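Local coordinates for protein SAP-like pentraxin (Limulus polyphemus, PDB 3FLP) that binds two calcium ions per subunit and, as an invertebrate pentraxin lectin assembled into doubly stacked heptamers, probably recognises sugar ligands through them, at residues A[5-19]-A[153-167]. Numbering follows the deposited sequence.
Sequences RDVKISFPGTQNPKF and FEEQESWSGELSDLQ. With CA (calcium ion), chain P.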
ATOM      1  N   ARG A   5       0.680  22.451 -20.918  1.00 13.05           N
ATOM      2  CA  ARG A   5       1.251  22.100 -22.210  1.00 13.28           C
ATOM      3  C   ARG A   5       0.195  22.008 -23.307  1.00 12.90           C
ATOM      4  O   ARG A   5       0.531  22.000 -24.485  1.00 12.64           O
ATOM      5  CB  ARG A   5       2.036  20.784 -22.110  1.00 13.61           C
ATOM      6  CG  ARG A   5       3.417  20.965 -21.480  1.00 15.60           C
ATOM      7  CD  ARG A   5       4.030  19.654 -20.989  1.00 15.92           C
ATOM      8  NE  ARG A   5       3.235  19.070 -19.913  1.00 17.38           N
ATOM      9  CZ  ARG A   5       3.609  18.032 -19.168  1.00 17.53           C
ATOM     10  NH1 ARG A   5       4.786  17.444 -19.370  1.00 16.46           N
ATOM     11  NH2 ARG A   5       2.799  17.581 -18.218  1.00 15.47           N
ATOM     12  N   ASP A   6      -1.078  21.957 -22.921  1.00 12.35           N
ATOM     13  CA  ASP A   6      -2.162  21.874 -23.896  1.00 11.78           C
ATOM     14  C   ASP A   6      -2.787  23.233 -24.221  1.00 11.50           C
ATOM     15  O   ASP A   6      -3.771  23.304 -24.965  1.00 12.39           O
ATOM     16  CB  ASP A   6      -3.265  20.905 -23.416  1.00 13.86           C
ATOM     17  CG  ASP A   6      -2.818  19.436 -23.420  1.00 14.51           C
ATOM     18  OD1 ASP A   6      -2.269  18.965 -24.442  1.00 15.10           O
ATOM     19  OD2 ASP A   6      -3.029  18.745 -22.404  1.00 16.33           O
ATOM     20  N   VAL A   7      -2.244  24.309 -23.654  1.00 10.17           N
ATOM     21  CA  VAL A   7      -2.757  25.648 -23.953  1.00  7.40           C
ATOM     22  C   VAL A   7      -2.407  25.885 -25.418  1.00  7.60           C
ATOM     23  O   VAL A   7      -1.345  25.467 -25.880  1.00  7.44           O
ATOM     24  CB  VAL A   7      -2.073  26.736 -23.077  1.00  7.87           C
ATOM     25  CG1 VAL A   7      -2.334  28.139 -23.649  1.00  5.77           C
ATOM     26  CG2 VAL A   7      -2.600  26.650 -21.655  1.00  7.43           C
ATOM     27  N   LYS A   8      -3.296  26.531 -26.159  1.00  6.76           N
ATOM     28  CA  LYS A   8      -3.016  26.784 -27.560  1.00  7.14           C
ATOM     29  C   LYS A   8      -3.235  28.253 -27.911  1.00  7.47           C
ATOM     30  O   LYS A   8      -3.934  28.986 -27.205  1.00  7.45           O
ATOM     31  CB  LYS A   8      -3.903  25.900 -28.454  1.00  4.66           C
ATOM     32  CG  LYS A   8      -5.332  26.405 -28.600  1.00  5.34           C
ATOM     33  CD  LYS A   8      -6.151  25.543 -29.555  1.00  3.83           C
ATOM     34  CE  LYS A   8      -7.602  26.017 -29.590  1.00  3.75           C
ATOM     35  NZ  LYS A   8      -8.435  25.179 -30.495  1.00  5.89           N
ATOM     36  N   ILE A   9      -2.623  28.674 -29.008  1.00  7.42           N
ATOM     37  CA  ILE A   9      -2.756  30.040 -29.488  1.00  6.30           C
ATOM     38  C   ILE A   9      -3.261  29.943 -30.919  1.00  7.09           C
ATOM     39  O   ILE A   9      -2.722  29.175 -31.720  1.00  7.83           O
ATOM     40  CB  ILE A   9      -1.393  30.782 -29.511  1.00  6.16           C
ATOM     41  CG1 ILE A   9      -0.820  30.900 -28.092  1.00  3.02           C
ATOM     42  CG2 ILE A   9      -1.565  32.154 -30.152  1.00  2.82           C
ATOM     43  CD1 ILE A   9      -1.610  31.796 -27.177  1.00  5.85           C
ATOM     44  N   SER A  10      -4.303  30.702 -31.231  1.00  7.45           N
ATOM     45  CA  SER A  10      -4.851  30.720 -32.580  1.00  9.27           C
ATOM     46  C   SER A  10      -4.401  31.996 -33.280  1.00  9.74           C
ATOM     47  O   SER A  10      -4.528  33.091 -32.732  1.00  8.07           O
ATOM     48  CB  SER A  10      -6.384  30.675 -32.545  1.00  6.10           C
ATOM     49  OG  SER A  10      -6.849  29.482 -31.941  1.00  8.49           O
ATOM     50  N   PHE A  11      -3.856  31.835 -34.482  1.00 11.26           N
ATOM     51  CA  PHE A  11      -3.404  32.950 -35.309  1.00 11.07           C
ATOM     52  C   PHE A  11      -4.484  33.000 -36.388  1.00 13.62           C
ATOM     53  O   PHE A  11      -4.391  32.316 -37.402  1.00 14.67           O
ATOM     54  CB  PHE A  11      -2.028  32.620 -35.898  1.00 10.45           C
ATOM     55  CG  PHE A  11      -0.941  32.495 -34.858  1.00  8.32           C
ATOM     56  CD1 PHE A  11      -0.249  33.618 -34.416  1.00  7.56           C
ATOM     57  CD2 PHE A  11      -0.650  31.262 -34.285  1.00  8.28           C
ATOM     58  CE1 PHE A  11       0.720  33.514 -33.414  1.00  8.59           C
ATOM     59  CE2 PHE A  11       0.313  31.146 -33.283  1.00  9.51           C
ATOM     60  CZ  PHE A  11       1.000  32.276 -32.846  1.00  9.26           C
ATOM     61  N   PRO A  12      -5.529  33.815 -36.165  1.00 16.46           N
ATOM     62  CA  PRO A  12      -6.713  34.044 -37.005  1.00 18.66           C
ATOM     63  C   PRO A  12      -6.522  34.226 -38.501  1.00 19.82           C
ATOM     64  O   PRO A  12      -7.198  33.580 -39.308  1.00 22.13           O
ATOM     65  CB  PRO A  12      -7.358  35.276 -36.369  1.00 19.72           C
ATOM     66  CG  PRO A  12      -6.897  35.211 -34.942  1.00 18.65           C
ATOM     67  CD  PRO A  12      -5.457  34.841 -35.109  1.00 16.20           C
ATOM     68  N   GLY A  13      -5.617  35.119 -38.869  1.00 19.38           N
ATOM     69  CA  GLY A  13      -5.382  35.404 -40.269  1.00 18.90           C
ATOM     70  C   GLY A  13      -4.728  36.768 -40.302  1.00 19.67           C
ATOM     71  O   GLY A  13      -5.021  37.625 -39.464  1.00 19.18           O
ATOM     72  N   THR A  14      -3.844  36.981 -41.265  1.00 18.67           N
ATOM     73  CA  THR A  14      -3.135  38.241 -41.351  1.00 18.84           C
ATOM     74  C   THR A  14      -3.584  39.150 -42.495  1.00 20.64           C
ATOM     75  O   THR A  14      -3.868  38.699 -43.603  1.00 21.00           O
ATOM     76  CB  THR A  14      -1.608  37.986 -41.477  1.00 17.03           C
ATOM     77  OG1 THR A  14      -1.143  37.264 -40.329  1.00 15.03           O
ATOM     78  CG2 THR A  14      -0.846  39.298 -41.588  1.00 15.79           C
ATOM     79  N   GLN A  15      -3.656  40.441 -42.199  1.00 21.63           N
ATOM     80  CA  GLN A  15      -4.010  41.441 -43.193  1.00 24.44           C
ATOM     81  C   GLN A  15      -3.553  42.797 -42.693  1.00 23.53           C
ATOM     82  O   GLN A  15      -4.117  43.342 -41.745  1.00 22.49           O
ATOM     83  CB  GLN A  15      -5.513  41.463 -43.466  1.00 26.60           C
ATOM     84  CG  GLN A  15      -5.881  42.445 -44.571  1.00 31.06           C
ATOM     85  CD  GLN A  15      -7.301  42.277 -45.067  1.00 34.54           C
ATOM     86  OE1 GLN A  15      -8.264  42.469 -44.320  1.00 35.86           O
ATOM     87  NE2 GLN A  15      -7.442  41.910 -46.339  1.00 35.46           N
ATOM     88  N   ASN A  16      -2.509  43.320 -43.328  1.00 24.28           N
ATOM     89  CA  ASN A  16      -1.945  44.617 -42.973  1.00 25.72           C
ATOM     90  C   ASN A  16      -3.079  45.579 -42.632  1.00 26.06           C
ATOM     91  O   ASN A  16      -4.074  45.642 -43.352  1.00 26.16           O
ATOM     92  CB  ASN A  16      -1.130  45.166 -44.146  1.00 26.14           C
ATOM     93  CG  ASN A  16      -0.260  46.341 -43.750  1.00 28.22           C
ATOM     94  OD1 ASN A  16      -0.758  47.376 -43.313  1.00 29.04           O
ATOM     95  ND2 ASN A  16       1.049  46.183 -43.896  1.00 29.74           N
ATOM     96  N   PRO A  17      -2.945  46.346 -41.532  1.00 26.18           N
ATOM     97  CA  PRO A  17      -1.817  46.395 -40.593  1.00 25.48           C
ATOM     98  C   PRO A  17      -1.898  45.412 -39.418  1.00 24.45           C
ATOM     99  O   PRO A  17      -1.172  45.569 -38.432  1.00 24.95           O
ATOM    100  CB  PRO A  17      -1.856  47.837 -40.114  1.00 25.69           C
ATOM    101  CG  PRO A  17      -3.336  48.048 -39.945  1.00 25.63           C
ATOM    102  CD  PRO A  17      -3.932  47.395 -41.205  1.00 26.00           C
ATOM    103  N   LYS A  18      -2.771  44.414 -39.509  1.00 22.10           N
ATOM    104  CA  LYS A  18      -2.903  43.446 -38.424  1.00 20.72           C
ATOM    105  C   LYS A  18      -2.062  42.191 -38.656  1.00 18.29           C
ATOM    106  O   LYS A  18      -2.273  41.459 -39.629  1.00 17.10           O
ATOM    107  CB  LYS A  18      -4.371  43.056 -38.222  1.00 22.18           C
ATOM    108  CG  LYS A  18      -4.566  42.010 -37.125  1.00 25.71           C
ATOM    109  CD  LYS A  18      -6.006  41.502 -37.047  1.00 28.71           C
ATOM    110  CE  LYS A  18      -6.143  40.368 -36.026  1.00 28.62           C
ATOM    111  NZ  LYS A  18      -7.538  39.842 -35.921  1.00 30.25           N
ATOM    112  N   PHE A  19      -1.108  41.951 -37.758  1.00 16.01           N
ATOM    113  CA  PHE A  19      -0.232  40.784 -37.853  1.00 14.69           C
ATOM    114  C   PHE A  19      -0.227  39.986 -36.543  1.00 13.37           C
ATOM    115  O   PHE A  19       0.635  40.183 -35.684  1.00 12.53           O
ATOM    116  CB  PHE A  19       1.210  41.212 -38.184  1.00 14.71           C
ATOM    117  CG  PHE A  19       1.337  42.043 -39.436  1.00 15.86           C
ATOM    118  CD1 PHE A  19       1.152  43.425 -39.395  1.00 17.32           C
ATOM    119  CD2 PHE A  19       1.650  41.445 -40.654  1.00 15.84           C
ATOM    120  CE1 PHE A  19       1.279  44.199 -40.557  1.00 17.95           C
ATOM    121  CE2 PHE A  19       1.777  42.206 -41.818  1.00 15.92           C
ATOM    122  CZ  PHE A  19       1.591  43.583 -41.771  1.00 16.77           C
ATOM    123  N   PHE A 153       6.978  42.698 -40.509  1.00 14.12           N
ATOM    124  CA  PHE A 153       6.193  41.551 -40.958  1.00 14.43           C
ATOM    125  C   PHE A 153       5.578  41.740 -42.341  1.00 15.39           C
ATOM    126  O   PHE A 153       5.302  42.863 -42.758  1.00 16.14           O
ATOM    127  CB  PHE A 153       5.066  41.253 -39.958  1.00 13.17           C
ATOM    128  CG  PHE A 153       5.538  41.064 -38.542  1.00 11.59           C
ATOM    129  CD1 PHE A 153       6.693  40.343 -38.268  1.00 11.37           C
ATOM    130  CD2 PHE A 153       4.820  41.605 -37.483  1.00 10.75           C
ATOM    131  CE1 PHE A 153       7.129  40.163 -36.954  1.00 11.88           C
ATOM    132  CE2 PHE A 153       5.247  41.432 -36.165  1.00 11.85           C
ATOM    133  CZ  PHE A 153       6.404  40.709 -35.902  1.00 11.96           C
ATOM    134  N   GLU A 154       5.359  40.628 -43.039  1.00 16.48           N
ATOM    135  CA  GLU A 154       4.764  40.638 -44.374  1.00 18.24           C
ATOM    136  C   GLU A 154       3.643  39.609 -44.414  1.00 18.69           C
ATOM    137  O   GLU A 154       3.852  38.439 -44.086  1.00 18.29           O
ATOM    138  CB  GLU A 154       5.814  40.301 -45.435  1.00 19.49           C
ATOM    139  CG  GLU A 154       6.859  41.385 -45.614  1.00 23.43           C
ATOM    140  CD  GLU A 154       7.908  41.025 -46.654  1.00 24.04           C
ATOM    141  OE1 GLU A 154       8.767  40.157 -46.371  1.00 20.93           O
ATOM    142  OE2 GLU A 154       7.864  41.614 -47.755  1.00 25.28           O
ATOM    143  N   GLU A 155       2.457  40.039 -44.829  1.00 19.42           N
ATOM    144  CA  GLU A 155       1.307  39.142 -44.864  1.00 22.02           C
ATOM    145  C   GLU A 155       1.489  37.861 -45.671  1.00 21.46           C
ATOM    146  O   GLU A 155       0.969  36.816 -45.285  1.00 20.38           O
ATOM    147  CB  GLU A 155       0.045  39.893 -45.326  1.00 25.30           C
ATOM    148  CG  GLU A 155       0.175  40.676 -46.626  1.00 31.70           C
ATOM    149  CD  GLU A 155      -1.084  41.492 -46.959  1.00 35.85           C
ATOM    150  OE1 GLU A 155      -1.497  42.343 -46.132  1.00 36.04           O
ATOM    151  OE2 GLU A 155      -1.657  41.285 -48.055  1.00 37.46           O
ATOM    152  N   GLN A 156       2.235  37.921 -46.769  1.00 20.83           N
ATOM    153  CA  GLN A 156       2.439  36.725 -47.576  1.00 22.31           C
ATOM    154  C   GLN A 156       3.376  35.696 -46.938  1.00 20.36           C
ATOM    155  O   GLN A 156       3.517  34.587 -47.444  1.00 20.87           O
ATOM    156  CB  GLN A 156       2.932  37.099 -48.974  1.00 27.31           C
ATOM    157  CG  GLN A 156       1.841  37.714 -49.850  1.00 35.26           C
ATOM    158  CD  GLN A 156       2.285  37.918 -51.293  1.00 40.54           C
ATOM    159  OE1 GLN A 156       3.221  38.679 -51.571  1.00 42.04           O
ATOM    160  NE2 GLN A 156       1.613  37.236 -52.222  1.00 42.02           N
ATOM    161  N   GLU A 157       4.006  36.052 -45.824  1.00 18.22           N
ATOM    162  CA  GLU A 157       4.904  35.123 -45.142  1.00 16.24           C
ATOM    163  C   GLU A 157       4.373  34.720 -43.763  1.00 15.62           C
ATOM    164  O   GLU A 157       5.035  33.991 -43.020  1.00 15.57           O
ATOM    165  CB  GLU A 157       6.298  35.735 -45.019  1.00 15.38           C
ATOM    166  CG  GLU A 157       6.937  36.048 -46.372  1.00 17.27           C
ATOM    167  CD  GLU A 157       8.282  36.749 -46.249  1.00 17.96           C
ATOM    168  OE1 GLU A 157       8.374  37.719 -45.476  1.00 18.35           O
ATOM    169  OE2 GLU A 157       9.245  36.342 -46.932  1.00 20.88           O
ATOM    170  N   SER A 158       3.170  35.183 -43.429  1.00 12.62           N
ATOM    171  CA  SER A 158       2.573  34.859 -42.139  1.00 11.82           C
ATOM    172  C   SER A 158       2.030  33.433 -42.120  1.00 11.43           C
ATOM    173  O   SER A 158       1.805  32.822 -43.168  1.00 11.28           O
ATOM    174  CB  SER A 158       1.439  35.834 -41.814  1.00  9.84           C
ATOM    175  OG  SER A 158       0.308  35.581 -42.625  1.00 10.50           O
ATOM    176  N   TRP A 159       1.826  32.902 -40.921  1.00 10.96           N
ATOM    177  CA  TRP A 159       1.289  31.558 -40.774  1.00  9.85           C
ATOM    178  C   TRP A 159       0.033  31.634 -39.921  1.00  9.55           C
ATOM    179  O   TRP A 159       0.071  32.136 -38.799  1.00  9.77           O
ATOM    180  CB  TRP A 159       2.297  30.639 -40.089  1.00  7.17           C
ATOM    181  CG  TRP A 159       1.849  29.208 -40.053  1.00  7.72           C
ATOM    182  CD1 TRP A 159       2.003  28.276 -41.041  1.00  6.61           C
ATOM    183  CD2 TRP A 159       1.151  28.550 -38.988  1.00  8.30           C
ATOM    184  NE1 TRP A 159       1.446  27.082 -40.660  1.00  6.33           N
ATOM    185  CE2 TRP A 159       0.915  27.218 -39.404  1.00  8.46           C
ATOM    186  CE3 TRP A 159       0.701  28.955 -37.722  1.00  8.07           C
ATOM    187  CZ2 TRP A 159       0.249  26.284 -38.598  1.00  6.28           C
ATOM    188  CZ3 TRP A 159       0.039  28.023 -36.916  1.00  7.09           C
ATOM    189  CH2 TRP A 159      -0.178  26.702 -37.363  1.00  6.92           C
ATOM    190  N   SER A 160      -1.076  31.141 -40.456  1.00  9.48           N
ATOM    191  CA  SER A 160      -2.334  31.147 -39.725  1.00  9.83           C
ATOM    192  C   SER A 160      -2.711  29.723 -39.341  1.00  8.66           C
ATOM    193  O   SER A 160      -2.486  28.784 -40.103  1.00  8.60           O
ATOM    194  CB  SER A 160      -3.440  31.777 -40.574  1.00  9.97           C
ATOM    195  OG  SER A 160      -3.181  33.158 -40.774  1.00 11.38           O
ATOM    196  N   GLY A 161      -3.283  29.575 -38.153  1.00  8.16           N
ATOM    197  CA  GLY A 161      -3.679  28.270 -37.669  1.00  7.02           C
ATOM    198  C   GLY A 161      -3.585  28.258 -36.160  1.00  7.03           C
ATOM    199  O   GLY A 161      -3.523  29.314 -35.530  1.00  5.86           O
ATOM    200  N   GLU A 162      -3.574  27.067 -35.572  1.00  7.01           N
ATOM    201  CA  GLU A 162      -3.482  26.948 -34.126  1.00  7.31           C
ATOM    202  C   GLU A 162      -2.158  26.279 -33.765  1.00  7.84           C
ATOM    203  O   GLU A 162      -1.678  25.386 -34.471  1.00  7.44           O
ATOM    204  CB  GLU A 162      -4.678  26.149 -33.591  1.00  5.93           C
ATOM    205  CG  GLU A 162      -6.015  26.802 -33.969  1.00  8.32           C
ATOM    206  CD  GLU A 162      -7.237  25.991 -33.574  1.00  9.03           C
ATOM    207  OE1 GLU A 162      -7.093  24.849 -33.093  1.00 12.86           O
ATOM    208  OE2 GLU A 162      -8.357  26.495 -33.756  1.00 11.57           O
ATOM    209  N   LEU A 163      -1.563  26.726 -32.665  1.00  7.83           N
ATOM    210  CA  LEU A 163      -0.284  26.184 -32.234  1.00  6.95           C
ATOM    211  C   LEU A 163      -0.256  25.928 -30.732  1.00  6.35           C
ATOM    212  O   LEU A 163      -0.837  26.680 -29.951  1.00  5.57           O
ATOM    213  CB  LEU A 163       0.832  27.160 -32.630  1.00  6.07           C
ATOM    214  CG  LEU A 163       2.284  26.788 -32.339  1.00  9.35           C
ATOM    215  CD1 LEU A 163       3.198  27.496 -33.342  1.00  8.25           C
ATOM    216  CD2 LEU A 163       2.636  27.156 -30.906  1.00  6.81           C
ATOM    217  N   SER A 164       0.410  24.851 -30.334  1.00  7.15           N
ATOM    218  CA  SER A 164       0.537  24.535 -28.920  1.00  7.29           C
ATOM    219  C   SER A 164       1.730  23.629 -28.651  1.00  6.73           C
ATOM    220  O   SER A 164       2.327  23.073 -29.574  1.00  7.24           O
ATOM    221  CB  SER A 164      -0.742  23.893 -28.381  1.00  7.33           C
ATOM    222  OG  SER A 164      -0.724  22.499 -28.558  1.00 11.41           O
ATOM    223  N   ASP A 165       2.098  23.529 -27.377  1.00  6.74           N
ATOM    224  CA  ASP A 165       3.198  22.678 -26.933  1.00  6.01           C
ATOM    225  C   ASP A 165       4.524  22.959 -27.657  1.00  6.61           C
ATOM    226  O   ASP A 165       5.195  22.038 -28.125  1.00  5.91           O
ATOM    227  CB  ASP A 165       2.796  21.210 -27.114  1.00  5.35           C
ATOM    228  CG  ASP A 165       3.417  20.289 -26.078  1.00  6.43           C
ATOM    229  OD1 ASP A 165       4.316  20.723 -25.323  1.00  4.58           O
ATOM    230  OD2 ASP A 165       3.003  19.112 -26.032  1.00  6.68           O
ATOM    231  N   LEU A 166       4.900  24.233 -27.746  1.00  8.11           N
ATOM    232  CA  LEU A 166       6.157  24.617 -28.389  1.00  7.85           C
ATOM    233  C   LEU A 166       7.308  24.319 -27.431  1.00  8.42           C
ATOM    234  O   LEU A 166       7.356  24.850 -26.322  1.00  8.52           O
ATOM    235  CB  LEU A 166       6.164  26.111 -28.731  1.00  6.39           C
ATOM    236  CG  LEU A 166       7.511  26.712 -29.162  1.00  7.09           C
ATOM    237  CD1 LEU A 166       7.935  26.144 -30.535  1.00  4.06           C
ATOM    238  CD2 LEU A 166       7.382  28.233 -29.220  1.00  5.16           C
ATOM    239  N   GLN A 167       8.230  23.467 -27.864  1.00  8.17           N
ATOM    240  CA  GLN A 167       9.376  23.093 -27.044  1.00  8.21           C
ATOM    241  C   GLN A 167      10.653  23.253 -27.871  1.00  8.04           C
ATOM    242  O   GLN A 167      10.753  22.720 -28.978  1.00  8.96           O
ATOM    243  CB  GLN A 167       9.232  21.642 -26.583  1.00  7.84           C
ATOM    244  CG  GLN A 167       7.893  21.302 -25.921  1.00  9.31           C
ATOM    245  CD  GLN A 167       7.645  22.055 -24.621  1.00  7.91           C
ATOM    246  OE1 GLN A 167       8.565  22.615 -24.019  1.00 10.97           O
ATOM    247  NE2 GLN A 167       6.399  22.056 -24.174  1.00  7.00           N
TER
HETATM  248 CA    CA P 302      10.011  39.236 -44.673  1.00 15.10          CA
HETATM  249  O   HOH W   1      -1.516  20.164 -26.723  1.00 22.89           O
HETATM  250  O   HOH W   2      11.099  38.086 -46.428  1.00 13.12           O
HETATM  251  O   HOH W   3       8.452  39.894 -43.020  1.00  6.35           O
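F11 and L163 meet on the inward side of an antiparallel strand pair, 7-11 against 161-167: the ring edge at F11 CE2 comes 4.1 Å from L163 CB, while CD2 lies at the edge of the W159 indole, 4.2 Å from CZ3. With CG opposite the carbonyl carbon (chi1 -65°), the F11 ring turns its CD2-CE2 edge toward W159 and L163, and I9 CG2 sits above one face, out toward the rim. Two hydrogen-bonded pairs, I9 with L163 and F11 with G161, fix the register. On the other side of the sheet K8 stretches out from the sheet with its outer torsions all near 180°, and its NZ forms a salt bridge with E162 OE1 at 2.9 Å, approaching from above the carboxylate plane. K41 grips the same oxygen, so this buried carboxylate is shared by two lysines and is probably kept ionised.

Beyond the strands, F19 and F153 lie alongside with their side chains running opposite ways, F19 CD2 3.5 Å from F153 CB, their ring planes inclined at 52°. Alongside, E155 OE1 accepts N16 N at 3.1 Å, nearly along its C-O axis. The same turn carries E154 and E157, which bind calcium together with E145 and D147. In the pentraxin beta sandwich, strand 7-11 lies between 161-169 and 207-211, while F11 and L163 pack inward on I142 of strand 139-142 in the opposing sheet.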